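Local coordinates for superoxide dismutase (Porphyromonas gingivalis, PDB 1UES), which destroys superoxide radicals, converting them to oxygen and hydrogen peroxide at a manganese or iron ion, one in each subunit of a homodimer, at residues A[71-76]-A[121-126]; A[79-84]-A[179-184]. The protein carries 1 engineered substitution. One frame throughout, in Å; residues are numbered along the deposited sequence.

Contact 1: residues A[71-76]-A[121-126]; sequences TLNHNL and SGWVWL. With MN (manganese (II) ion), chain E.
N73 and W123 mark the closest approach of helix 71-76 to strand 122-126, whose axes come within 10.9 Å of each other and are inclined at 52°. That spacing is filled by two tryptophans reaching from the strand and by N73, H74 and L76 from the helix. N73 lies along one face of the W123 indole: its CB sits over the six-membered ring, 3.4 Å from the centroid, and the amide is stacked further along but noticeably tilted. Its CG is anti to the carbonyl carbon (chi1 -82°), which sends the amide toward the strand. There ND2 rests 3.3 Å from W123 NE1, two donors that do not bond; ND2 instead serves G143 O, and W123 NE1 serves Q70 OE1. The other end of the amide takes the second tryptophan: W125 NE1 gives a clearly bent bond of 2.9 Å to N73 OD1. The oxygen lies in the indole plane, while the donor stands above the carbonyl plane. Next to it, L76 CD1 packs 3.5 Å from W125 CH2. W123 also presents its outer edge to H74, a T-shaped pair with planes 84° apart and W123 CZ2 3.4 Å from H74 CE1. H74 NE2 binds the manganese at 2.2 Å, and H27, D157, H161 and water 1 complete the site. The other ring nitrogen, H74 ND1, is bonded to Q70 O. W123 thus belongs to the second shell of the metal centre, with W125 one layer behind. Q70 holds both rings, the imidazole by its backbone O and the indole by OE1, which with the metal bond should fix the rotation of H74; the bond to a carbonyl probably makes H74 a stronger donor to the metal.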
ATOM      1  N   THR A  71      -5.448  13.062   4.786  1.00 21.21           N
ATOM      2  CA  THR A  71      -5.005  14.303   5.397  1.00 20.93           C
ATOM      3  C   THR A  71      -5.216  14.240   6.899  1.00 20.84           C
ATOM      4  O   THR A  71      -4.309  14.501   7.669  1.00 20.70           O
ATOM      5  CB  THR A  71      -5.725  15.529   4.806  1.00 20.68           C
ATOM      6  OG1 THR A  71      -5.422  15.601   3.421  1.00 20.34           O
ATOM      7  CG2 THR A  71      -5.247  16.810   5.436  1.00 20.97           C
ATOM      8  N   LEU A  72      -6.403  13.837   7.326  1.00 20.47           N
ATOM      9  CA  LEU A  72      -6.648  13.762   8.749  1.00 20.77           C
ATOM     10  C   LEU A  72      -5.747  12.742   9.455  1.00 20.56           C
ATOM     11  O   LEU A  72      -5.206  13.018  10.525  1.00 20.57           O
ATOM     12  CB  LEU A  72      -8.119  13.420   8.994  1.00 21.30           C
ATOM     13  CG  LEU A  72      -8.420  13.212  10.472  1.00 21.75           C
ATOM     14  CD1 LEU A  72      -8.177  14.498  11.234  1.00 22.45           C
ATOM     15  CD2 LEU A  72      -9.860  12.721  10.647  1.00 22.26           C
ATOM     16  N   ASN A  73      -5.583  11.573   8.851  1.00 20.23           N
ATOM     17  CA  ASN A  73      -4.765  10.542   9.451  1.00 19.94           C
ATOM     18  C   ASN A  73      -3.335  11.073   9.647  1.00 20.02           C
ATOM     19  O   ASN A  73      -2.740  10.893  10.703  1.00 19.85           O
ATOM     20  CB  ASN A  73      -4.710   9.270   8.560  1.00 20.71           C
ATOM     21  CG  ASN A  73      -5.926   8.363   8.750  1.00 21.39           C
ATOM     22  OD1 ASN A  73      -6.383   8.191   9.867  1.00 22.87           O
ATOM     23  ND2 ASN A  73      -6.433   7.782   7.661  1.00 22.21           N
ATOM     24  N   HIS A  74      -2.780  11.712   8.630  1.00 19.81           N
ATOM     25  CA  HIS A  74      -1.405  12.192   8.755  1.00 19.95           C
ATOM     26  C   HIS A  74      -1.296  13.321   9.737  1.00 20.66           C
ATOM     27  O   HIS A  74      -0.296  13.420  10.432  1.00 20.69           O
ATOM     28  CB  HIS A  74      -0.849  12.608   7.399  1.00 19.72           C
ATOM     29  CG  HIS A  74      -0.567  11.440   6.513  1.00 19.30           C
ATOM     30  ND1 HIS A  74      -1.516  10.892   5.687  1.00 18.87           N
ATOM     31  CD2 HIS A  74       0.540  10.682   6.368  1.00 19.53           C
ATOM     32  CE1 HIS A  74      -1.017   9.841   5.063  1.00 19.34           C
ATOM     33  NE2 HIS A  74       0.234   9.691   5.457  1.00 18.90           N
ATOM     34  N   ASN A  75      -2.302  14.192   9.782  1.00 21.08           N
ATOM     35  CA  ASN A  75      -2.252  15.297  10.724  1.00 21.45           C
ATOM     36  C   ASN A  75      -2.149  14.800  12.151  1.00 21.46           C
ATOM     37  O   ASN A  75      -1.345  15.314  12.915  1.00 22.29           O
ATOM     38  CB  ASN A  75      -3.455  16.225  10.550  1.00 21.80           C
ATOM     39  CG  ASN A  75      -3.367  17.051   9.269  1.00 21.67           C
ATOM     40  OD1 ASN A  75      -2.338  17.039   8.585  1.00 21.56           O
ATOM     41  ND2 ASN A  75      -4.442  17.782   8.946  1.00 21.85           N
ATOM     42  N   LEU A  76      -2.941  13.796  12.511  1.00 21.16           N
ATOM     43  CA  LEU A  76      -2.883  13.215  13.841  1.00 20.98           C
ATOM     44  C   LEU A  76      -1.592  12.409  14.036  1.00 20.60           C
ATOM     45  O   LEU A  76      -0.971  12.411  15.096  1.00 20.70           O
ATOM     46  CB  LEU A  76      -4.097  12.308  14.037  1.00 21.28           C
ATOM     47  CG  LEU A  76      -5.424  13.094  14.043  1.00 21.08           C
ATOM     48  CD1 LEU A  76      -6.582  12.145  13.907  1.00 21.75           C
ATOM     49  CD2 LEU A  76      -5.547  13.929  15.336  1.00 22.35           C
ATOM     50  N   SER A 121      -2.202  -1.542   2.308  1.00 22.73           N
ATOM     51  CA  SER A 121      -2.031  -0.220   2.917  1.00 21.85           C
ATOM     52  C   SER A 121      -3.085   0.090   3.962  1.00 21.42           C
ATOM     53  O   SER A 121      -4.239  -0.335   3.836  1.00 21.62           O
ATOM     54  CB  SER A 121      -2.085   0.864   1.831  1.00 22.36           C
ATOM     55  OG  SER A 121      -1.093   0.683   0.825  1.00 22.52           O
ATOM     56  N   GLY A 122      -2.724   0.857   4.991  1.00 20.83           N
ATOM     57  CA  GLY A 122      -3.719   1.216   5.967  1.00 20.17           C
ATOM     58  C   GLY A 122      -3.145   1.788   7.240  1.00 19.80           C
ATOM     59  O   GLY A 122      -1.976   2.199   7.276  1.00 19.22           O
ATOM     60  N   TRP A 123      -3.983   1.809   8.269  1.00 20.34           N
ATOM     61  CA  TRP A 123      -3.647   2.365   9.580  1.00 20.76           C
ATOM     62  C   TRP A 123      -4.182   1.518  10.711  1.00 20.98           C
ATOM     63  O   TRP A 123      -5.266   0.962  10.578  1.00 21.51           O
ATOM     64  CB  TRP A 123      -4.306   3.727   9.757  1.00 20.90           C
ATOM     65  CG  TRP A 123      -4.037   4.684   8.659  1.00 20.74           C
ATOM     66  CD1 TRP A 123      -4.608   4.684   7.410  1.00 20.98           C
ATOM     67  CD2 TRP A 123      -3.114   5.781   8.684  1.00 21.31           C
ATOM     68  NE1 TRP A 123      -4.093   5.715   6.656  1.00 20.97           N
ATOM     69  CE2 TRP A 123      -3.180   6.399   7.409  1.00 21.10           C
ATOM     70  CE3 TRP A 123      -2.242   6.306   9.650  1.00 21.30           C
ATOM     71  CZ2 TRP A 123      -2.401   7.518   7.078  1.00 21.04           C
ATOM     72  CZ3 TRP A 123      -1.462   7.425   9.313  1.00 21.28           C
ATOM     73  CH2 TRP A 123      -1.555   8.009   8.037  1.00 21.40           C
ATOM     74  N   VAL A 124      -3.428   1.404  11.807  1.00 21.47           N
ATOM     75  CA  VAL A 124      -3.970   0.706  12.970  1.00 21.76           C
ATOM     76  C   VAL A 124      -4.269   1.909  13.903  1.00 22.11           C
ATOM     77  O   VAL A 124      -3.456   2.835  14.043  1.00 21.87           O
ATOM     78  CB  VAL A 124      -2.974  -0.309  13.594  1.00 22.51           C
ATOM     79  CG1 VAL A 124      -1.642   0.317  13.818  1.00 23.22           C
ATOM     80  CG2 VAL A 124      -3.554  -0.865  14.890  1.00 22.96           C
ATOM     81  N   TRP A 125      -5.470   1.916  14.459  1.00 22.17           N
ATOM     82  CA  TRP A 125      -5.923   3.010  15.307  1.00 23.35           C
ATOM     83  C   TRP A 125      -6.338   2.573  16.709  1.00 24.20           C
ATOM     84  O   TRP A 125      -6.914   1.499  16.884  1.00 24.88           O
ATOM     85  CB  TRP A 125      -7.144   3.667  14.633  1.00 23.13           C
ATOM     86  CG  TRP A 125      -6.831   4.827  13.730  1.00 22.88           C
ATOM     87  CD1 TRP A 125      -6.865   4.851  12.354  1.00 23.10           C
ATOM     88  CD2 TRP A 125      -6.451   6.136  14.146  1.00 23.31           C
ATOM     89  NE1 TRP A 125      -6.524   6.122  11.897  1.00 23.18           N
ATOM     90  CE2 TRP A 125      -6.264   6.922  12.975  1.00 23.13           C
ATOM     91  CE3 TRP A 125      -6.246   6.729  15.396  1.00 23.21           C
ATOM     92  CZ2 TRP A 125      -5.879   8.270  13.030  1.00 23.69           C
ATOM     93  CZ3 TRP A 125      -5.858   8.070  15.451  1.00 23.65           C
ATOM     94  CH2 TRP A 125      -5.678   8.827  14.273  1.00 23.40           C
ATOM     95  N   LEU A 126      -6.011   3.396  17.699  1.00 24.90           N
ATOM     96  CA  LEU A 126      -6.477   3.177  19.054  1.00 25.31           C
ATOM     97  C   LEU A 126      -7.578   4.248  19.072  1.00 25.59           C
ATOM     98  O   LEU A 126      -7.330   5.406  18.746  1.00 24.97           O
ATOM     99  CB  LEU A 126      -5.422   3.492  20.098  1.00 25.74           C
ATOM    100  CG  LEU A 126      -6.002   3.510  21.522  1.00 25.68           C
ATOM    101  CD1 LEU A 126      -6.501   2.109  21.911  1.00 25.94           C
ATOM    102  CD2 LEU A 126      -4.955   3.999  22.478  1.00 26.08           C
TER
HETATM  103 MN    MN E 192       1.439   7.860   5.270  1.00 18.41          MN
HETATM  104  O   HOH W   1      -0.453   6.731   4.872  1.00 20.18           O

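Contact 2: residues A[79-84]-A[179-184]; sequences TQFRPG and WSIVDW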
ATOM      1  N   THR A  79       1.494  14.712  14.511  1.00 22.35           N
ATOM      2  CA  THR A  79       1.470  15.510  15.734  1.00 23.08           C
ATOM      3  C   THR A  79       1.546  14.734  17.038  1.00 23.37           C
ATOM      4  O   THR A  79       1.684  15.338  18.106  1.00 24.02           O
ATOM      5  CB  THR A  79       0.258  16.464  15.772  1.00 23.26           C
ATOM      6  OG1 THR A  79      -0.966  15.741  15.607  1.00 24.19           O
ATOM      7  CG2 THR A  79       0.410  17.506  14.699  1.00 23.51           C
ATOM      8  N   GLN A  80       1.524  13.410  16.975  1.00 23.46           N
ATOM      9  CA  GLN A  80       1.540  12.660  18.219  1.00 23.30           C
ATOM     10  C   GLN A  80       2.925  12.222  18.646  1.00 23.56           C
ATOM     11  O   GLN A  80       3.068  11.621  19.707  1.00 23.79           O
ATOM     12  CB  GLN A  80       0.638  11.428  18.115  1.00 23.45           C
ATOM     13  CG  GLN A  80       1.248  10.340  17.234  1.00 23.08           C
ATOM     14  CD  GLN A  80       0.262   9.351  16.627  1.00 23.02           C
ATOM     15  OE1 GLN A  80      -0.958   9.368  16.866  1.00 23.41           O
ATOM     16  NE2 GLN A  80       0.803   8.460  15.813  1.00 23.29           N
ATOM     17  N   PHE A  81       3.918  12.530  17.828  1.00 23.69           N
ATOM     18  CA  PHE A  81       5.304  12.124  18.096  1.00 24.19           C
ATOM     19  C   PHE A  81       6.188  13.251  18.592  1.00 24.80           C
ATOM     20  O   PHE A  81       5.991  14.405  18.221  1.00 24.71           O
ATOM     21  CB  PHE A  81       5.942  11.551  16.808  1.00 23.97           C
ATOM     22  CG  PHE A  81       5.246  10.346  16.250  1.00 23.90           C
ATOM     23  CD1 PHE A  81       4.907   9.264  17.059  1.00 23.93           C
ATOM     24  CD2 PHE A  81       4.966  10.269  14.882  1.00 23.57           C
ATOM     25  CE1 PHE A  81       4.302   8.122  16.510  1.00 24.05           C
ATOM     26  CE2 PHE A  81       4.368   9.134  14.330  1.00 24.02           C
ATOM     27  CZ  PHE A  81       4.036   8.062  15.138  1.00 23.77           C
ATOM     28  N   ARG A  82       7.171  12.901  19.430  1.00 25.34           N
ATOM     29  CA  ARG A  82       8.139  13.849  19.942  1.00 26.49           C
ATOM     30  C   ARG A  82       9.381  13.114  20.377  1.00 27.04           C
ATOM     31  O   ARG A  82       9.318  11.939  20.721  1.00 26.69           O
ATOM     32  CB  ARG A  82       7.623  14.592  21.191  1.00 26.98           C
ATOM     33  CG  ARG A  82       6.457  15.549  20.955  1.00 27.66           C
ATOM     34  CD  ARG A  82       6.908  16.794  20.194  1.00 28.63           C
ATOM     35  NE  ARG A  82       5.884  17.840  20.246  1.00 29.27           N
ATOM     36  CZ  ARG A  82       4.691  17.744  19.663  1.00 29.87           C
ATOM     37  NH1 ARG A  82       4.373  16.650  18.977  1.00 29.83           N
ATOM     38  NH2 ARG A  82       3.808  18.736  19.783  1.00 30.01           N
ATOM     39  N   PRO A  83      10.536  13.786  20.305  1.00 27.73           N
ATOM     40  CA  PRO A  83      11.774  13.149  20.748  1.00 28.61           C
ATOM     41  C   PRO A  83      11.782  13.284  22.283  1.00 29.62           C
ATOM     42  O   PRO A  83      11.056  14.118  22.849  1.00 29.50           O
ATOM     43  CB  PRO A  83      12.861  14.000  20.106  1.00 28.40           C
ATOM     44  CG  PRO A  83      12.261  15.376  20.031  1.00 28.11           C
ATOM     45  CD  PRO A  83      10.773  15.143  19.775  1.00 27.87           C
ATOM     46  N   GLY A  84      12.597  12.466  22.946  1.00 30.54           N
ATOM     47  CA  GLY A  84      12.697  12.505  24.394  1.00 32.18           C
ATOM     48  C   GLY A  84      11.439  12.091  25.121  1.00 33.35           C
ATOM     49  O   GLY A  84      11.231  12.467  26.288  1.00 33.65           O
ATOM     50  N   TRP A 179       6.840   3.007  19.344  1.00 22.91           N
ATOM     51  CA  TRP A 179       6.522   3.313  20.739  1.00 23.64           C
ATOM     52  C   TRP A 179       7.490   4.280  21.397  1.00 23.88           C
ATOM     53  O   TRP A 179       7.106   5.062  22.290  1.00 23.88           O
ATOM     54  CB  TRP A 179       6.428   2.019  21.540  1.00 23.52           C
ATOM     55  CG  TRP A 179       5.437   1.080  21.002  1.00 23.83           C
ATOM     56  CD1 TRP A 179       5.689  -0.061  20.279  1.00 23.72           C
ATOM     57  CD2 TRP A 179       4.007   1.185  21.098  1.00 23.78           C
ATOM     58  NE1 TRP A 179       4.503  -0.661  19.924  1.00 23.50           N
ATOM     59  CE2 TRP A 179       3.461   0.078  20.409  1.00 23.58           C
ATOM     60  CE3 TRP A 179       3.132   2.114  21.699  1.00 23.96           C
ATOM     61  CZ2 TRP A 179       2.081  -0.137  20.298  1.00 23.59           C
ATOM     62  CZ3 TRP A 179       1.740   1.889  21.583  1.00 23.86           C
ATOM     63  CH2 TRP A 179       1.243   0.778  20.889  1.00 24.02           C
ATOM     64  N   SER A 180       8.741   4.262  20.943  1.00 24.09           N
ATOM     65  CA  SER A 180       9.761   5.124  21.495  1.00 24.62           C
ATOM     66  C   SER A 180       9.567   6.611  21.172  1.00 24.66           C
ATOM     67  O   SER A 180      10.167   7.459  21.828  1.00 24.76           O
ATOM     68  CB  SER A 180      11.151   4.658  21.037  1.00 24.84           C
ATOM     69  OG  SER A 180      11.409   4.974  19.669  1.00 26.36           O
ATOM     70  N   ILE A 181       8.747   6.941  20.169  1.00 24.07           N
ATOM     71  CA  ILE A 181       8.529   8.359  19.858  1.00 24.00           C
ATOM     72  C   ILE A 181       7.115   8.858  20.148  1.00 24.27           C
ATOM     73  O   ILE A 181       6.780  10.010  19.845  1.00 23.90           O
ATOM     74  CB  ILE A 181       8.846   8.698  18.390  1.00 23.60           C
ATOM     75  CG1 ILE A 181       8.137   7.742  17.442  1.00 23.61           C
ATOM     76  CG2 ILE A 181      10.372   8.688  18.181  1.00 23.46           C
ATOM     77  CD1 ILE A 181       8.293   8.121  15.985  1.00 22.86           C
ATOM     78  N   VAL A 182       6.284   8.001  20.711  1.00 24.25           N
ATOM     79  CA  VAL A 182       4.931   8.427  21.036  1.00 25.11           C
ATOM     80  C   VAL A 182       4.961   9.380  22.231  1.00 25.31           C
ATOM     81  O   VAL A 182       5.572   9.081  23.255  1.00 25.37           O
ATOM     82  CB  VAL A 182       4.045   7.202  21.391  1.00 24.70           C
ATOM     83  CG1 VAL A 182       2.693   7.641  21.959  1.00 25.12           C
ATOM     84  CG2 VAL A 182       3.840   6.358  20.143  1.00 24.92           C
ATOM     85  N   ASP A 183       4.321  10.530  22.097  1.00 26.07           N
ATOM     86  CA  ASP A 183       4.235  11.469  23.215  1.00 26.75           C
ATOM     87  C   ASP A 183       2.883  11.172  23.860  1.00 26.95           C
ATOM     88  O   ASP A 183       1.839  11.590  23.362  1.00 26.68           O
ATOM     89  CB  ASP A 183       4.276  12.905  22.722  1.00 27.17           C
ATOM     90  CG  ASP A 183       4.254  13.903  23.863  1.00 27.88           C
ATOM     91  OD1 ASP A 183       4.665  15.060  23.652  1.00 28.73           O
ATOM     92  OD2 ASP A 183       3.833  13.513  24.969  1.00 28.64           O
ATOM     93  N   TRP A 184       2.891  10.428  24.960  1.00 27.43           N
ATOM     94  CA  TRP A 184       1.628  10.085  25.594  1.00 28.08           C
ATOM     95  C   TRP A 184       0.851  11.280  26.140  1.00 28.73           C
ATOM     96  O   TRP A 184      -0.361  11.178  26.330  1.00 28.97           O
ATOM     97  CB  TRP A 184       1.840   9.025  26.676  1.00 27.91           C
ATOM     98  CG  TRP A 184       2.111   7.675  26.034  1.00 27.77           C
ATOM     99  CD1 TRP A 184       3.331   7.082  25.869  1.00 27.62           C
ATOM    100  CD2 TRP A 184       1.158   6.831  25.377  1.00 27.59           C
ATOM    101  NE1 TRP A 184       3.200   5.920  25.143  1.00 27.60           N
ATOM    102  CE2 TRP A 184       1.877   5.738  24.827  1.00 27.55           C
ATOM    103  CE3 TRP A 184      -0.236   6.888  25.196  1.00 27.52           C
ATOM    104  CZ2 TRP A 184       1.253   4.711  24.107  1.00 27.30           C
ATOM    105  CZ3 TRP A 184      -0.866   5.860  24.469  1.00 27.39           C
ATOM    106  CH2 TRP A 184      -0.111   4.783  23.934  1.00 27.15           C
TER
HETATM  107  O   HOH W   2      10.866  10.070  21.936  1.00 26.79           O
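A single antiparallel beta bridge joins two loops here: F81, past the end of helix 62-79, faces V182, just ahead of helix 184-190, as a non-hydrogen-bonded pair with CA atoms 4.7 Å apart. The bonds lie on the neighbouring residues. D183 N reaches Q80 O at 2.9 Å, nearly straight at 166°, and R82 N reaches I181 O, also at 2.9 Å. The F81 ring is held between two aliphatic groups: I181 CD1 lies over one face, 3.8 Å from the centroid, and Q80 CG covers the opposite one. V182 CA lies at the ring edge, 4.1 Å from F81 CD1, and Y77 meets F81 edge-to-face. R82 folds back on its own loop. A bend at chi2 (-71°) helps bring NH1 round to F81 O at 2.9 Å, and the same nitrogen makes a longer bond of 3.1 Å to T79 O. What faces D183 is therefore the arginine's aliphatic part, with R82 CG 3.3 Å from D183 OD1; the guanidinium is turned at right angles to the carboxylate and points no N-H at it. D183 is the N-cap of helix 184-190, its OD2 accepting from D185 N. Further out, water 2 donates to both R82 O and S180 O, spanning the two loops. Backbone bonds thus fix the two loops against each other, the F81 ring packs with I181 and V182 beside them, and the nearby positive charge of R82 probably favours the ionised carboxylate that caps the helix.

In the fold
Segments 71-76 and 79-84 follow each other along helix 62-79 and the loop after it, so one piece of chain supplies one side of both contacts, whose centres are 15 Å apart. Each ties the alpha-hairpin region to the C-terminal one: contact 1 to the central strand of the sheet, contact 2 to the loop before helix 184-190. Contact 1 supplies a metal ligand, and its W123 side chain is about 3 Å from that of D157. Contact 2 lies further out; the F81 side chain is about 10 Å from the manganese and about 7 Å from the side chains of H27 and D157.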